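Local coordinates for protein kinase domain-containing protein (Chaetomium thermophilum, PDB 6Z3U) that probably phosphorylates serine and threonine residues of proteins, including the RNA polymerase II C-terminal repeats, as the cyclin-dependent kinase of the CAK complex, at residues B[108-111]-B[117-120]; B[159-162]-B[168-171]; B[188-193]-B[290-295]; B[194-199]-B[393-398]. All blocks are in the same frame, centred on the assembly; numbering follows the deposited sequence.

Contact 1: residues B[108-111]-B[117-120]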
loop_
_atom_site.group_PDB
_atom_site.type_symbol
_atom_site.label_atom_id
_atom_site.label_comp_id
_atom_site.label_asym_id
_atom_site.label_seq_id
_atom_site.Cartn_x
_atom_site.Cartn_y
_atom_site.Cartn_z
ATOM N N LEU B 108 25.556 7.248 2.755
ATOM C CA LEU B 108 25.312 8.353 3.670
ATOM C C LEU B 108 25.072 9.631 2.876
ATOM O O LEU B 108 25.725 9.879 1.859
ATOM C CB LEU B 108 26.496 8.529 4.620
ATOM C CG LEU B 108 26.515 9.774 5.512
ATOM C CD1 LEU B 108 25.464 9.687 6.609
ATOM C CD2 LEU B 108 27.905 9.975 6.106
ATOM N N GLY B 109 24.127 10.445 3.345
ATOM C CA GLY B 109 23.815 11.692 2.676
ATOM C C GLY B 109 23.333 12.740 3.655
ATOM O O GLY B 109 23.097 12.463 4.833
ATOM N N HIS B 110 23.175 13.958 3.142
ATOM C CA HIS B 110 22.737 15.075 3.967
ATOM C C HIS B 110 22.137 16.149 3.074
ATOM O O HIS B 110 22.571 16.344 1.936
ATOM C CB HIS B 110 23.894 15.656 4.786
ATOM C CG HIS B 110 25.049 16.122 3.955
ATOM N ND1 HIS B 110 26.157 15.337 3.714
ATOM C CD2 HIS B 110 25.271 17.293 3.312
ATOM C CE1 HIS B 110 27.010 16.005 2.957
ATOM N NE2 HIS B 110 26.497 17.194 2.699
ATOM N N SER B 111 21.142 16.849 3.614
ATOM C CA SER B 111 20.480 17.908 2.867
ATOM C C SER B 111 21.475 18.992 2.471
ATOM O O SER B 111 22.398 19.318 3.222
ATOM C CB SER B 111 19.349 18.511 3.702
ATOM O OG SER B 111 18.732 19.591 3.024
ATOM N N PHE B 117 21.805 18.032 8.804
ATOM C CA PHE B 117 20.718 17.067 8.664
ATOM C C PHE B 117 21.218 15.913 7.802
ATOM O O PHE B 117 21.356 16.054 6.582
ATOM C CB PHE B 117 19.499 17.747 8.042
ATOM C CG PHE B 117 18.283 16.856 7.900
ATOM C CD1 PHE B 117 18.271 15.555 8.383
ATOM C CD2 PHE B 117 17.149 17.333 7.259
ATOM C CE1 PHE B 117 17.151 14.756 8.233
ATOM C CE2 PHE B 117 16.031 16.538 7.107
ATOM C CZ PHE B 117 16.031 15.248 7.595
ATOM N N LYS B 118 21.488 14.775 8.432
ATOM C CA LYS B 118 21.993 13.610 7.723
ATOM C C LYS B 118 20.843 12.748 7.216
ATOM O O LYS B 118 19.695 12.873 7.651
ATOM C CB LYS B 118 22.915 12.786 8.624
ATOM C CG LYS B 118 24.389 13.131 8.460
ATOM C CD LYS B 118 24.677 14.569 8.873
ATOM C CE LYS B 118 26.102 14.977 8.534
ATOM N NZ LYS B 118 26.337 15.003 7.063
ATOM N N VAL B 119 21.171 11.863 6.277
ATOM C CA VAL B 119 20.168 11.059 5.590
ATOM C C VAL B 119 20.864 9.836 5.015
ATOM O O VAL B 119 22.071 9.849 4.767
ATOM C CB VAL B 119 19.455 11.894 4.494
ATOM C CG1 VAL B 119 19.763 11.363 3.095
ATOM C CG2 VAL B 119 17.963 11.929 4.747
ATOM N N ALA B 120 20.095 8.773 4.797
ATOM C CA ALA B 120 20.586 7.556 4.167
ATOM C C ALA B 120 19.858 7.374 2.845
ATOM O O ALA B 120 18.627 7.483 2.790
ATOM C CB ALA B 120 20.371 6.338 5.065
#
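F117 meets S111 beside the turn of a beta hairpin: its carbonyl O accepts the S111 N-H at 3.1 Å, the donor standing nearly along the C=O axis (167° at the oxygen). K118 then faces H110 in an antiparallel non-hydrogen-bonded pair, CA to CA 4.1 Å. The K118 chain bends at chi2 (63°) and chi4 (65°), which curls NZ back alongside the H110 ring. NZ ends 3.4 Å from H110 ND1 at an angle too poor for a hydrogen bond, and is bonded weakly to the carbonyl of P115. Nearer the backbone, K118 CG lies 4.1 Å from L108 CD1. With an alanine here, L108 CD1 would probably lose this aliphatic neighbour and the P115 carbonyl its ammonium partner. V119 forms the hydrogen-bonded pair with G109, and its O receives G109 N at 2.6 Å; its side chain lies on the sheet face opposite that of H110 and K118. A120 pairs with L108, CA to CA 4.8 Å. In the N-lobe sheet of the kinase, strand 104-111 is flanked by strand 92-99, where L98 and I93 touch L108 and H110, while A120 bonds through its backbone to L172 of strand 168-172.

Contact 2: residues B[159-162]-B[168-171]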
loop_
_atom_site.group_PDB
_atom_site.type_symbol
_atom_site.label_atom_id
_atom_site.label_comp_id
_atom_site.label_asym_id
_atom_site.label_seq_id
_atom_site.Cartn_x
_atom_site.Cartn_y
_atom_site.Cartn_z
ATOM N N SER B 159 12.053 10.955 1.076
ATOM C CA SER B 159 11.831 11.353 -0.308
ATOM C C SER B 159 12.134 10.172 -1.217
ATOM O O SER B 159 12.742 9.182 -0.805
ATOM C CB SER B 159 12.694 12.565 -0.673
ATOM O OG SER B 159 12.588 12.876 -2.050
ATOM N N VAL B 160 11.695 10.294 -2.469
ATOM C CA VAL B 160 11.950 9.299 -3.506
ATOM C C VAL B 160 12.259 10.035 -4.800
ATOM O O VAL B 160 11.563 10.991 -5.158
ATOM C CB VAL B 160 10.753 8.349 -3.706
ATOM C CG1 VAL B 160 11.050 7.333 -4.799
ATOM C CG2 VAL B 160 10.414 7.645 -2.409
ATOM N N PHE B 161 13.298 9.592 -5.502
ATOM C CA PHE B 161 13.642 10.164 -6.794
ATOM C C PHE B 161 14.283 9.086 -7.653
ATOM O O PHE B 161 14.826 8.100 -7.147
ATOM C CB PHE B 161 14.589 11.363 -6.647
ATOM C CG PHE B 161 15.910 11.021 -6.016
ATOM C CD1 PHE B 161 16.956 10.532 -6.784
ATOM C CD2 PHE B 161 16.111 11.194 -4.656
ATOM C CE1 PHE B 161 18.172 10.215 -6.206
ATOM C CE2 PHE B 161 17.327 10.880 -4.075
ATOM C CZ PHE B 161 18.357 10.391 -4.852
ATOM N N SER B 162 14.223 9.292 -8.964
ATOM C CA SER B 162 14.798 8.366 -9.927
ATOM C C SER B 162 16.183 8.848 -10.338
ATOM O O SER B 162 16.420 10.053 -10.474
ATOM C CB SER B 162 13.896 8.233 -11.154
ATOM O OG SER B 162 13.720 9.486 -11.788
ATOM N N LEU B 168 16.105 3.292 -8.837
ATOM C CA LEU B 168 15.221 3.832 -7.814
ATOM C C LEU B 168 16.025 4.169 -6.565
ATOM O O LEU B 168 16.860 3.370 -6.123
ATOM C CB LEU B 168 14.115 2.835 -7.480
ATOM C CG LEU B 168 13.020 3.330 -6.538
ATOM C CD1 LEU B 168 12.284 4.511 -7.146
ATOM C CD2 LEU B 168 12.055 2.203 -6.210
ATOM N N ASN B 169 15.770 5.342 -5.997
ATOM C CA ASN B 169 16.489 5.815 -4.822
ATOM C C ASN B 169 15.498 6.166 -3.726
ATOM O O ASN B 169 14.507 6.860 -3.976
ATOM C CB ASN B 169 17.356 7.035 -5.152
ATOM C CG ASN B 169 18.393 6.741 -6.215
ATOM O OD1 ASN B 169 18.125 6.870 -7.407
ATOM N ND2 ASN B 169 19.587 6.340 -5.786
ATOM N N LEU B 170 15.768 5.684 -2.516
ATOM C CA LEU B 170 14.946 5.965 -1.347
ATOM C C LEU B 170 15.763 6.777 -0.353
ATOM O O LEU B 170 16.788 6.302 0.147
ATOM C CB LEU B 170 14.464 4.674 -0.691
ATOM C CG LEU B 170 13.711 3.684 -1.575
ATOM C CD1 LEU B 170 13.231 2.509 -0.735
ATOM C CD2 LEU B 170 12.551 4.358 -2.284
ATOM N N VAL B 171 15.300 7.984 -0.057
ATOM C CA VAL B 171 15.920 8.828 0.958
ATOM C C VAL B 171 15.238 8.500 2.279
ATOM O O VAL B 171 14.066 8.827 2.480
ATOM C CB VAL B 171 15.793 10.315 0.612
ATOM C CG1 VAL B 171 16.585 11.155 1.598
ATOM C CG2 VAL B 171 16.260 10.570 -0.815
#
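S159 and V171 form a hydrogen-bonded pair of an antiparallel beta hairpin, strands 157-162 and 168-172, at one margin of the five-stranded N-lobe sheet of the kinase fold. S159 N reaches V171 O at 3.2 Å, lying in the plane of that carbonyl where a lone pair points at it, and V171 N returns to S159 O at 2.9 Å. S159 OG is hydrogen-bonded to OE1 of E88 in helix 80-89. V160 points to the other face, where its two branches divide the work: CG1 lies 3.9 Å from L168 CD1 and CG2 3.9 Å from L170 CD2. L142 of helix 136-148 packs on all three residues. F161 swings back over its neighbour strand because CG sits between the backbone N and the carbonyl carbon (chi1 62°). N169 CB lies over one ring face, 3.7 Å from the F161 centroid and 23° off the normal, a CH-pi contact; ring and amide planes are only 11° apart. V171 CG2 instead approaches the ring edge, at F161 CE2. N169 N bonds F161 O at 3.1 Å, whereas the F161 N to N169 O bond is weak. S162, paired with L168, lies by F181 of the cyclin chain, and its OG is hydrogen-bonded to OE1 of Q177 of that chain.

Contact 3: residues B[188-193]-B[290-295]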
loop_
_atom_site.group_PDB
_atom_site.type_symbol
_atom_site.label_atom_id
_atom_site.label_comp_id
_atom_site.label_asym_id
_atom_site.label_seq_id
_atom_site.Cartn_x
_atom_site.Cartn_y
_atom_site.Cartn_z
ATOM N N GLU B 188 29.254 -10.465 24.689
ATOM C CA GLU B 188 30.480 -10.189 25.427
ATOM C C GLU B 188 30.550 -8.747 25.914
ATOM O O GLU B 188 31.088 -8.497 26.997
ATOM C CB GLU B 188 31.689 -10.527 24.553
ATOM C CG GLU B 188 33.025 -10.544 25.278
ATOM C CD GLU B 188 33.708 -9.193 25.282
ATOM O OE1 GLU B 188 33.957 -8.648 26.379
ATOM O OE2 GLU B 188 34.031 -8.693 24.184
ATOM N N ARG B 189 30.004 -7.794 25.160
ATOM C CA ARG B 189 30.181 -6.378 25.459
ATOM C C ARG B 189 28.896 -5.626 25.775
ATOM O O ARG B 189 28.957 -4.627 26.494
ATOM C CB ARG B 189 30.894 -5.686 24.282
ATOM C CG ARG B 189 32.213 -6.363 23.910
ATOM C CD ARG B 189 32.966 -5.659 22.782
ATOM N NE ARG B 189 32.249 -5.707 21.510
ATOM C CZ ARG B 189 32.740 -5.265 20.355
ATOM N NH1 ARG B 189 32.012 -5.352 19.249
ATOM N NH2 ARG B 189 33.958 -4.739 20.302
ATOM N N VAL B 190 27.745 -6.058 25.267
ATOM C CA VAL B 190 26.490 -5.329 25.438
ATOM C C VAL B 190 25.718 -5.927 26.605
ATOM O O VAL B 190 25.403 -7.124 26.606
ATOM C CB VAL B 190 25.641 -5.359 24.158
ATOM C CG1 VAL B 190 24.244 -4.847 24.445
ATOM C CG2 VAL B 190 26.287 -4.524 23.075
ATOM N N ARG B 191 25.379 -5.084 27.580
ATOM C CA ARG B 191 24.632 -5.483 28.766
ATOM C C ARG B 191 23.296 -4.754 28.783
ATOM O O ARG B 191 23.261 -3.519 28.733
ATOM C CB ARG B 191 25.415 -5.161 30.041
ATOM C CG ARG B 191 26.729 -5.905 30.198
ATOM C CD ARG B 191 26.545 -7.194 30.979
ATOM N NE ARG B 191 25.945 -8.241 30.161
ATOM C CZ ARG B 191 26.609 -8.950 29.254
ATOM N NH1 ARG B 191 25.979 -9.884 28.560
ATOM N NH2 ARG B 191 27.899 -8.723 29.037
ATOM N N TYR B 192 22.201 -5.511 28.871
ATOM C CA TYR B 192 20.873 -4.921 28.985
ATOM C C TYR B 192 20.024 -5.757 29.931
ATOM O O TYR B 192 20.252 -6.960 30.096
ATOM C CB TYR B 192 20.183 -4.785 27.615
ATOM C CG TYR B 192 19.738 -6.075 26.964
ATOM C CD1 TYR B 192 18.542 -6.684 27.325
ATOM C CD2 TYR B 192 20.496 -6.667 25.962
ATOM C CE1 TYR B 192 18.126 -7.853 26.721
ATOM C CE2 TYR B 192 20.089 -7.836 25.355
ATOM C CZ TYR B 192 18.903 -8.424 25.737
ATOM O OH TYR B 192 18.491 -9.588 25.134
ATOM N N GLY B 193 19.042 -5.103 30.552
ATOM C CA GLY B 193 18.214 -5.742 31.555
ATOM C C GLY B 193 16.736 -5.717 31.227
ATOM O O GLY B 193 16.350 -5.387 30.104
ATOM N N ILE B 290 14.645 -12.093 25.913
ATOM C CA ILE B 290 14.789 -12.524 27.300
ATOM C C ILE B 290 15.932 -13.521 27.441
ATOM O O ILE B 290 16.720 -13.446 28.392
ATOM C CB ILE B 290 13.460 -13.111 27.813
ATOM C CG1 ILE B 290 12.398 -12.012 27.902
ATOM C CG2 ILE B 290 13.670 -13.773 29.163
ATOM C CD1 ILE B 290 10.995 -12.524 28.130
ATOM N N ILE B 291 16.040 -14.475 26.514
ATOM C CA ILE B 291 17.090 -15.485 26.579
ATOM C C ILE B 291 18.279 -15.158 25.682
ATOM O O ILE B 291 19.242 -15.937 25.639
ATOM C CB ILE B 291 16.535 -16.882 26.232
ATOM C CG1 ILE B 291 16.006 -16.927 24.799
ATOM C CG2 ILE B 291 15.424 -17.253 27.194
ATOM C CD1 ILE B 291 15.817 -18.336 24.270
ATOM N N ARG B 292 18.239 -14.039 24.954
ATOM C CA ARG B 292 19.345 -13.622 24.085
ATOM C C ARG B 292 19.746 -14.731 23.117
ATOM O O ARG B 292 20.924 -14.897 22.784
ATOM C CB ARG B 292 20.553 -13.153 24.900
ATOM C CG ARG B 292 20.419 -11.724 25.388
ATOM C CD ARG B 292 21.703 -11.195 26.004
ATOM N NE ARG B 292 22.491 -10.408 25.058
ATOM C CZ ARG B 292 23.390 -9.491 25.409
ATOM N NH1 ARG B 292 24.054 -8.828 24.476
ATOM N NH2 ARG B 292 23.620 -9.230 26.690
ATOM N N SER B 293 18.763 -15.501 22.664
ATOM C CA SER B 293 18.959 -16.472 21.600
ATOM C C SER B 293 17.596 -16.806 21.014
ATOM O O SER B 293 16.574 -16.659 21.694
ATOM C CB SER B 293 19.652 -17.739 22.119
ATOM O OG SER B 293 18.713 -18.616 22.714
ATOM N N PRO B 294 17.542 -17.252 19.758
ATOM C CA PRO B 294 16.242 -17.573 19.155
ATOM C C PRO B 294 15.510 -18.634 19.963
ATOM O O PRO B 294 16.096 -19.626 20.400
ATOM C CB PRO B 294 16.609 -18.076 17.754
ATOM C CG PRO B 294 17.990 -17.558 17.497
ATOM C CD PRO B 294 18.662 -17.505 18.833
ATOM N N PHE B 295 14.213 -18.404 20.179
ATOM C CA PHE B 295 13.422 -19.335 20.977
ATOM C C PHE B 295 13.290 -20.679 20.270
ATOM O O PHE B 295 13.655 -21.725 20.819
ATOM C CB PHE B 295 12.044 -18.735 21.263
ATOM C CG PHE B 295 11.191 -19.567 22.187
ATOM C CD1 PHE B 295 11.761 -20.483 23.056
ATOM C CD2 PHE B 295 9.812 -19.434 22.176
ATOM C CE1 PHE B 295 10.974 -21.243 23.899
ATOM C CE2 PHE B 295 9.022 -20.193 23.017
ATOM C CZ PHE B 295 9.604 -21.099 23.878
#
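Here an arginine, R292, grips a backbone carbonyl, that of V190, in a mainly polar contact that joins two parts of the kinase C-lobe: the loop leading into helix 194-213 and the end of helix 276-291. R292 is the first residue to leave that helix, its left-handed backbone conformation ending it, and its side chain crosses to the loop. The guanidinium comes end-on, NH1 at 3.0 Å and NH2 at 2.8 Å from V190 O. The oxygen lies 4° out of the guanidinium plane, and both nitrogens reach it from the same side of the carbonyl plane. Y192 packs over one guanidinium face, its CE2 3.7 Å from R292 CZ, the ring tilted by 43° to that plane; its hydroxyl is hydrogen-bonded to the carbonyl of L289. R292 NE bonds the carbonyl of I184, near the end of helix 180-185. A methionine in its place would probably leave the V190 and I184 carbonyls without these donors and Y192 without its flat, charged neighbour. R191 NH1 is near R292 NH2 without bonding it, and is hydrogen-bonded to the carbonyl of V187. With NH1 and NH2 on V190 O and NE on I184 O, the R292 charge is probably spread over main-chain oxygens.

Contact 4: residues B[194-199]-B[393-398]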
loop_
_atom_site.group_PDB
_atom_site.type_symbol
_atom_site.label_atom_id
_atom_site.label_comp_id
_atom_site.label_asym_id
_atom_site.label_seq_id
_atom_site.Cartn_x
_atom_site.Cartn_y
_atom_site.Cartn_z
ATOM N N ALA B 194 15.897 -6.063 32.207
ATOM C CA ALA B 194 14.464 -6.159 31.952
ATOM C C ALA B 194 13.868 -4.807 31.583
ATOM O O ALA B 194 13.002 -4.723 30.706
ATOM C CB ALA B 194 13.751 -6.735 33.174
ATOM N N ALA B 195 14.305 -3.738 32.249
ATOM C CA ALA B 195 13.754 -2.422 31.946
ATOM C C ALA B 195 14.073 -2.001 30.519
ATOM O O ALA B 195 13.294 -1.269 29.901
ATOM C CB ALA B 195 14.284 -1.387 32.937
ATOM N N ASP B 196 15.206 -2.452 29.978
ATOM C CA ASP B 196 15.530 -2.154 28.587
ATOM C C ASP B 196 14.674 -2.979 27.635
ATOM O O ASP B 196 14.228 -2.478 26.597
ATOM C CB ASP B 196 17.014 -2.404 28.337
ATOM C CG ASP B 196 17.897 -1.550 29.219
ATOM O OD1 ASP B 196 17.574 -0.355 29.388
ATOM O OD2 ASP B 196 18.900 -2.070 29.754
ATOM N N ILE B 197 14.442 -4.250 27.967
ATOM C CA ILE B 197 13.544 -5.067 27.160
ATOM C C ILE B 197 12.173 -4.410 27.081
ATOM O O ILE B 197 11.561 -4.337 26.008
ATOM C CB ILE B 197 13.463 -6.493 27.735
ATOM C CG1 ILE B 197 14.847 -7.150 27.697
ATOM C CG2 ILE B 197 12.441 -7.326 26.966
ATOM C CD1 ILE B 197 14.891 -8.534 28.315
ATOM N N LYS B 198 11.667 -3.925 28.217
ATOM C CA LYS B 198 10.357 -3.282 28.235
ATOM C C LYS B 198 10.342 -2.034 27.360
ATOM O O LYS B 198 9.327 -1.723 26.726
ATOM C CB LYS B 198 9.963 -2.938 29.672
ATOM C CG LYS B 198 8.576 -2.330 29.802
ATOM C CD LYS B 198 8.203 -2.033 31.251
ATOM C CE LYS B 198 7.975 -3.304 32.053
ATOM N NZ LYS B 198 7.501 -3.015 33.436
ATOM N N ALA B 199 11.456 -1.300 27.318
ATOM C CA ALA B 199 11.510 -0.106 26.483
ATOM C C ALA B 199 11.505 -0.468 25.003
ATOM O O ALA B 199 10.788 0.149 24.208
ATOM C CB ALA B 199 12.746 0.722 26.827
ATOM N N GLU B 393 17.290 7.512 25.701
ATOM C CA GLU B 393 18.619 8.101 25.782
ATOM C C GLU B 393 19.564 7.271 26.641
ATOM O O GLU B 393 20.785 7.400 26.498
ATOM C CB GLU B 393 18.532 9.522 26.342
ATOM C CG GLU B 393 18.158 10.588 25.318
ATOM C CD GLU B 393 16.711 10.498 24.867
ATOM O OE1 GLU B 393 16.445 10.723 23.665
ATOM O OE2 GLU B 393 15.839 10.198 25.712
ATOM N N ASP B 394 19.034 6.417 27.514
ATOM C CA ASP B 394 19.848 5.584 28.385
ATOM C C ASP B 394 19.948 4.141 27.909
ATOM O O ASP B 394 20.540 3.315 28.611
ATOM C CB ASP B 394 19.288 5.609 29.813
ATOM C CG ASP B 394 19.478 6.951 30.492
ATOM O OD1 ASP B 394 19.749 7.947 29.786
ATOM O OD2 ASP B 394 19.355 7.011 31.735
ATOM N N LEU B 395 19.390 3.815 26.746
ATOM C CA LEU B 395 19.428 2.444 26.270
ATOM C C LEU B 395 20.850 2.066 25.863
ATOM O O LEU B 395 21.657 2.929 25.509
ATOM C CB LEU B 395 18.480 2.262 25.089
ATOM C CG LEU B 395 16.992 2.123 25.419
ATOM C CD1 LEU B 395 16.149 2.174 24.157
ATOM C CD2 LEU B 395 16.729 0.825 26.167
ATOM N N PRO B 396 21.175 0.774 25.887
ATOM C CA PRO B 396 22.514 0.352 25.460
ATOM C C PRO B 396 22.783 0.694 24.003
ATOM O O PRO B 396 21.904 0.584 23.144
ATOM C CB PRO B 396 22.494 -1.166 25.683
ATOM C CG PRO B 396 21.429 -1.395 26.690
ATOM C CD PRO B 396 20.396 -0.340 26.455
ATOM N N LYS B 397 24.014 1.116 23.732
ATOM C CA LYS B 397 24.487 1.387 22.384
ATOM C C LYS B 397 25.402 0.254 21.929
ATOM O O LYS B 397 26.002 -0.453 22.743
ATOM C CB LYS B 397 25.252 2.716 22.322
ATOM C CG LYS B 397 24.405 3.965 22.072
ATOM C CD LYS B 397 23.346 4.169 23.149
ATOM C CE LYS B 397 22.584 5.477 22.947
ATOM N NZ LYS B 397 21.256 5.485 23.632
ATOM N N LYS B 398 25.501 0.081 20.614
ATOM C CA LYS B 398 26.433 -0.901 20.076
ATOM C C LYS B 398 27.861 -0.484 20.420
ATOM O O LYS B 398 28.165 0.702 20.565
ATOM C CB LYS B 398 26.279 -1.028 18.561
ATOM C CG LYS B 398 26.385 0.296 17.824
ATOM C CD LYS B 398 26.739 0.106 16.358
ATOM C CE LYS B 398 26.968 1.449 15.676
ATOM N NZ LYS B 398 28.065 2.233 16.325
#
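L395 and P396 lie against D196 and A199 on the first turns of helix 194-213, and no hydrogen bond links the two segments. The apolar part centres on one methyl group. L395 CD2 lies 4.0 Å from A199 CB and 3.9 Å from D196 CB, so it spans positions one helical turn apart. It also lies 3.5 Å from D196 OD1, a plain van der Waals contact. With CG anti to the carbonyl carbon (chi1 -78°), the leucine brings this branch in toward the helix, and it slides past D196 in the opposite direction. P396 adds its ring: P396 CD is 3.9 Å from D196 CG, the carboxylate carbon. W200, further along the same helix, touches both L395 and P396.

In fold terms, the last modelled residues of the chain run back across the start of a long C-lobe helix, and residues 194 and 393 are almost two hundred positions apart in sequence.

The polar contacts are made around the interface. D196, three residues into the helix, accepts the N-H of the N-cap residue G193 through OD2. D196 OD1 is hydrogen-bonded to the hydroxyl of T390, which ties residues just ahead of L395 to the helix. The carboxylate is therefore held at both oxygens, and its charge would probably be favoured by the helix N-terminus. Within segment 393-398, K397 NZ donates to L395 O at 3.2 Å and, weakly, to E393 O at 3.5 Å.

The four contacts form two pairs, one in each lobe. Contacts 1 and 2 share the N-lobe sheet, their centres 13 Å apart, and touch where V119 CG1 lies 3.5 Å from V171 CG1. Each comes near residues predicted to bind ATP: in contact 1 the L108 side chain is about 4 Å from that of L98, and in contact 2 that of N169 is about 3 Å from K123 and that of L170 about 4 Å from K122. Contacts 3 and 4 lie away from the annotated sites, with centres 11 Å apart; Y192 CE1 meets I197 CG1 at 3.5 Å. Their segments alternate along the chain. Between the pairs nothing touches, contacts 1 and 4 coming nearest at about 12 Å between atoms.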